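Local coordinates for protein rhamnosidase B (Bacillus sp., PDB 2OKX) that probably hydrolyses terminal alpha-L-rhamnose residues from rhamnosides with inversion at the anomeric carbon, as a family 78 glycoside hydrolase, at residues Leu260-Pro263 with Thr264-Gly268; Ser553-Thr556 with Thr557-Met561. One frame throughout, in Å; residues are numbered along the deposited sequence.

Contact 1 (Leu260-Pro263 with Thr264-Gly268); sequences LGFP and TGVRG
Gly-265 N gives its hydrogen to Phe-262 O at 2.9 Å, with an N-H...O angle of 159°. The donor stands well above the plane of the carbonyl rather than within it. This bond closes a type I beta turn from Phe-262 to Gly-265, with Pro-263 and Thr-264 at its two corners. Proline suits the first corner, because its ring fixes phi near the value that a type I turn needs. Gly-265 follows with a positive phi and an extended psi. A side chain there would press on the carbonyl oxygen of Thr-264, so the backbone shape itself calls for glycine. The turn folds the chain back and brings Val-266 over the aromatic ring of Phe-262. The methyl CG2 of Val-266 sits above the middle of one ring face, 3.9 Å from the centroid and 12° off the ring normal. This is a CH-pi contact. Its nearest ring atom is Phe-262 CD2, 3.8 Å from Val-266 CG2. The first torsion of Val-266 turns CG1 anti to the backbone N (chi1 179°) and leaves CG2 beside that nitrogen, facing the ring. Phe-262 also meets the ring of Phe-316, with a small angle between the planes. Phe-262 is the last residue of strand 256-262, which runs between strands 288-294 and 314-320 in an antiparallel sheet. Phe-262 and Val-266 both touch Val-271 of strand 271-273 and Val-303 of strand 297-309, so these two side chains pack the end of strand 256-262 against strands of another sheet in the D2 region.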
loop_
_atom_site.group_PDB
_atom_site.type_symbol
_atom_site.label_atom_id
_atom_site.label_comp_id
_atom_site.label_asym_id
_atom_site.label_seq_id
_atom_site.Cartn_x
_atom_site.Cartn_y
_atom_site.Cartn_z
ATOM N N LEU A 260 27.877 -15.987 4.048
ATOM C CA LEU A 260 27.136 -15.267 3.023
ATOM C C LEU A 260 25.716 -15.174 3.550
ATOM O O LEU A 260 25.138 -16.182 3.956
ATOM C CB LEU A 260 27.137 -16.032 1.697
ATOM C CG LEU A 260 28.493 -16.375 1.076
ATOM C CD1 LEU A 260 28.260 -17.090 -0.253
ATOM C CD2 LEU A 260 29.317 -15.105 0.866
ATOM N N GLY A 261 25.166 -13.964 3.556
ATOM C CA GLY A 261 23.815 -13.773 4.048
ATOM C C GLY A 261 22.866 -13.270 2.981
ATOM O O GLY A 261 23.222 -12.428 2.157
ATOM N N PHE A 262 21.647 -13.795 3.001
ATOM C CA PHE A 262 20.624 -13.401 2.046
ATOM C C PHE A 262 19.359 -13.059 2.826
ATOM O O PHE A 262 18.497 -13.912 3.046
ATOM C CB PHE A 262 20.375 -14.544 1.061
ATOM C CG PHE A 262 21.551 -14.824 0.166
ATOM C CD1 PHE A 262 21.757 -14.073 -0.986
ATOM C CD2 PHE A 262 22.482 -15.799 0.506
ATOM C CE1 PHE A 262 22.881 -14.288 -1.793
ATOM C CE2 PHE A 262 23.610 -16.023 -0.289
ATOM C CZ PHE A 262 23.808 -15.264 -1.440
ATOM N N PRO A 263 19.246 -11.795 3.265
ATOM C CA PRO A 263 18.104 -11.293 4.032
ATOM C C PRO A 263 16.764 -11.681 3.423
ATOM O O PRO A 263 15.809 -11.979 4.143
ATOM C CB PRO A 263 18.320 -9.784 4.018
ATOM C CG PRO A 263 19.809 -9.670 4.003
ATOM C CD PRO A 263 20.191 -10.702 2.971
ATOM N N THR A 264 16.700 -11.675 2.097
ATOM C CA THR A 264 15.470 -12.014 1.397
ATOM C C THR A 264 15.571 -13.311 0.602
ATOM O O THR A 264 14.730 -13.591 -0.251
ATOM C CB THR A 264 15.036 -10.856 0.468
ATOM O OG1 THR A 264 16.134 -10.449 -0.360
ATOM C CG2 THR A 264 14.585 -9.671 1.294
ATOM N N GLY A 265 16.606 -14.096 0.893
ATOM C CA GLY A 265 16.797 -15.374 0.222
ATOM C C GLY A 265 17.497 -15.326 -1.123
ATOM O O GLY A 265 17.825 -14.253 -1.632
ATOM N N VAL A 266 17.726 -16.503 -1.699
ATOM C CA VAL A 266 18.375 -16.628 -3.001
ATOM C C VAL A 266 17.309 -16.744 -4.088
ATOM O O VAL A 266 16.542 -17.707 -4.112
ATOM C CB VAL A 266 19.273 -17.881 -3.055
ATOM C CG1 VAL A 266 19.925 -17.994 -4.420
ATOM C CG2 VAL A 266 20.331 -17.811 -1.963
ATOM N N ARG A 267 17.274 -15.764 -4.985
ATOM C CA ARG A 267 16.300 -15.729 -6.075
ATOM C C ARG A 267 16.333 -16.934 -6.993
ATOM O O ARG A 267 15.285 -17.461 -7.371
ATOM C CB ARG A 267 16.502 -14.476 -6.930
ATOM C CG ARG A 267 15.836 -13.251 -6.379
ATOM C CD ARG A 267 16.043 -12.045 -7.268
ATOM N NE ARG A 267 15.251 -10.928 -6.770
ATOM C CZ ARG A 267 13.933 -10.833 -6.900
ATOM N NH1 ARG A 267 13.250 -11.784 -7.524
ATOM N NH2 ARG A 267 13.294 -9.798 -6.382
ATOM N N GLY A 268 17.538 -17.360 -7.357
ATOM C CA GLY A 268 17.684 -18.480 -8.265
ATOM C C GLY A 268 17.874 -19.851 -7.652
ATOM O O GLY A 268 17.564 -20.076 -6.485
#

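Contact 2 (Ser553-Thr556 with Thr557-Met561); sequences SRHT and TRLCM
His-555 and Arg-558 meet edge to edge, with the imidazole and guanidinium planes 62° apart. Arg-558 has two conformers, and this account holds for one of them, so its grip on the histidine may not be constant. Arg-558 NH2 donates to His-555 ND1 at 3.0 Å in a nearly straight bond, close to both planes. Arg-558 NE adds a weak bond to the same nitrogen. His-555 NE2 bonds to Glu-446 O, which is consistent with a proton on NE2 and a lone pair at ND1. Leu-559 lies over one ring face, its CG 4.1 Å from the centroid of His-555 and offset toward the rim. The ring reaches this place with CG anti to the backbone N (chi1 -169°). An alanine here would leave Arg-558 NH2 without its acceptor and would probably set the guanidinium freer to turn. Arg-554 runs alongside Arg-558 and points the same way. Its CD lies over the guanidinium face, 3.7 Å from Arg-558 NH1. The two guanidinium planes are 30° apart, and the like charges are probably eased by Glu-551, which pairs with Arg-554, and Glu-535, which pairs with Arg-558. Ser-553 O accepts two hydrogen bonds, from Thr-557 OG1 at 2.8 Å and Thr-557 N at 3.1 Å, from opposite faces of its plane. These residues form the last turns of helix 544-559, which Cys-560 leaves. Helix 577-590 packs on Arg-554 and Thr-557, while strand 446-448 meets His-555 and Leu-559.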
loop_
_atom_site.group_PDB
_atom_site.type_symbol
_atom_site.label_atom_id
_atom_site.label_comp_id
_atom_site.label_asym_id
_atom_site.label_seq_id
_atom_site.Cartn_x
_atom_site.Cartn_y
_atom_site.Cartn_z
ATOM N N SER A 553 -11.055 -2.042 13.703
ATOM C CA SER A 553 -11.599 -1.934 12.352
ATOM C C SER A 553 -11.618 -0.464 11.933
ATOM O O SER A 553 -11.320 -0.126 10.789
ATOM C CB SER A 553 -13.024 -2.505 12.290
ATOM O OG SER A 553 -13.028 -3.915 12.474
ATOM N N ARG A 554 -11.975 0.408 12.869
ATOM C CA ARG A 554 -12.025 1.841 12.598
ATOM C C ARG A 554 -10.603 2.358 12.342
ATOM O O ARG A 554 -10.367 3.127 11.408
ATOM C CB ARG A 554 -12.638 2.571 13.800
ATOM C CG ARG A 554 -13.086 4.011 13.552
ATOM C CD ARG A 554 -12.224 5.034 14.287
ATOM N NE ARG A 554 -12.092 4.787 15.728
ATOM C CZ ARG A 554 -12.909 5.240 16.678
ATOM N NH1 ARG A 554 -12.663 4.941 17.948
ATOM N NH2 ARG A 554 -13.961 5.992 16.381
ATOM N N HIS A 555 -9.657 1.940 13.175
ATOM C CA HIS A 555 -8.280 2.395 13.010
ATOM C C HIS A 555 -7.683 1.919 11.684
ATOM O O HIS A 555 -6.982 2.668 11.006
ATOM C CB HIS A 555 -7.411 1.916 14.175
ATOM C CG HIS A 555 -6.062 2.560 14.212
ATOM N ND1 HIS A 555 -5.896 3.928 14.232
ATOM C CD2 HIS A 555 -4.816 2.029 14.208
ATOM C CE1 HIS A 555 -4.606 4.213 14.237
ATOM N NE2 HIS A 555 -3.930 3.078 14.223
ATOM N N THR A 556 -7.968 0.676 11.314
ATOM C CA THR A 556 -7.454 0.121 10.064
ATOM C C THR A 556 -7.948 0.951 8.876
ATOM O O THR A 556 -7.194 1.265 7.956
ATOM C CB THR A 556 -7.931 -1.328 9.858
ATOM O OG1 THR A 556 -7.553 -2.122 10.987
ATOM C CG2 THR A 556 -7.310 -1.921 8.589
ATOM N N THR A 557 -9.230 1.293 8.908
ATOM C CA THR A 557 -9.845 2.071 7.838
ATOM C C THR A 557 -9.199 3.444 7.728
ATOM O O THR A 557 -8.905 3.910 6.633
ATOM C CB THR A 557 -11.356 2.209 8.087
ATOM O OG1 THR A 557 -11.924 0.899 8.205
ATOM C CG2 THR A 557 -12.036 2.953 6.928
ATOM N N ARG A 558 -8.973 4.081 8.869
ATOM C CA ARG A 558 -8.336 5.393 8.910
ATOM C C ARG A 558 -6.972 5.352 8.218
ATOM O O ARG A 558 -6.682 6.176 7.349
ATOM C CB ARG A 558 -8.186 5.833 10.369
ATOM C CG ARG A 558 -7.548 7.193 10.602
ATOM C CD ARG A 558 -7.912 7.675 12.004
ATOM N NE ARG A 558 -7.777 6.604 12.991
ATOM C CZ ARG A 558 -8.480 6.530 14.119
ATOM N NH1 ARG A 558 -9.374 7.468 14.404
ATOM N NH2 ARG A 558 -8.299 5.515 14.955
ATOM N N LEU A 559 -6.140 4.386 8.598
ATOM C CA LEU A 559 -4.798 4.276 8.032
ATOM C C LEU A 559 -4.762 3.874 6.562
ATOM O O LEU A 559 -3.744 4.059 5.888
ATOM C CB LEU A 559 -3.957 3.292 8.849
ATOM C CG LEU A 559 -3.734 3.606 10.329
ATOM C CD1 LEU A 559 -2.747 2.591 10.882
ATOM C CD2 LEU A 559 -3.198 5.028 10.514
ATOM N N CYS A 560 -5.861 3.318 6.066
ATOM C CA CYS A 560 -5.937 2.911 4.673
ATOM C C CYS A 560 -6.683 3.941 3.839
ATOM O O CYS A 560 -7.188 3.632 2.761
ATOM C CB CYS A 560 -6.613 1.548 4.545
ATOM S SG CYS A 560 -5.588 0.199 5.167
ATOM N N MET A 561 -6.761 5.162 4.360
ATOM C CA MET A 561 -7.405 6.260 3.655
ATOM C C MET A 561 -6.378 7.378 3.494
ATOM O O MET A 561 -6.105 8.124 4.436
ATOM C CB MET A 561 -8.630 6.768 4.431
ATOM C CG MET A 561 -9.840 5.841 4.361
ATOM S SD MET A 561 -11.232 6.340 5.415
ATOM C CE MET A 561 -11.956 7.672 4.445
#

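Overall arrangement
The two contacts lie in different parts of the chain, their centres 34 Å apart and their nearest atoms about 23 Å apart. They share no helix or strand. Contact 1 belongs to the beta-rich D2 region and is only partly buried. Contact 2 is a buried helix end in the six-hairpin glycosidase domain, nearer the centre of the chain. Their chemistry follows their place. At 260-268 a tight turn rests on backbone geometry and one aliphatic-aromatic contact. At 553-561 successive helical turns put charged and polar side chains against each other, with glutamates outside the two segments as partners. Both have a methyl or methine group over a ring face.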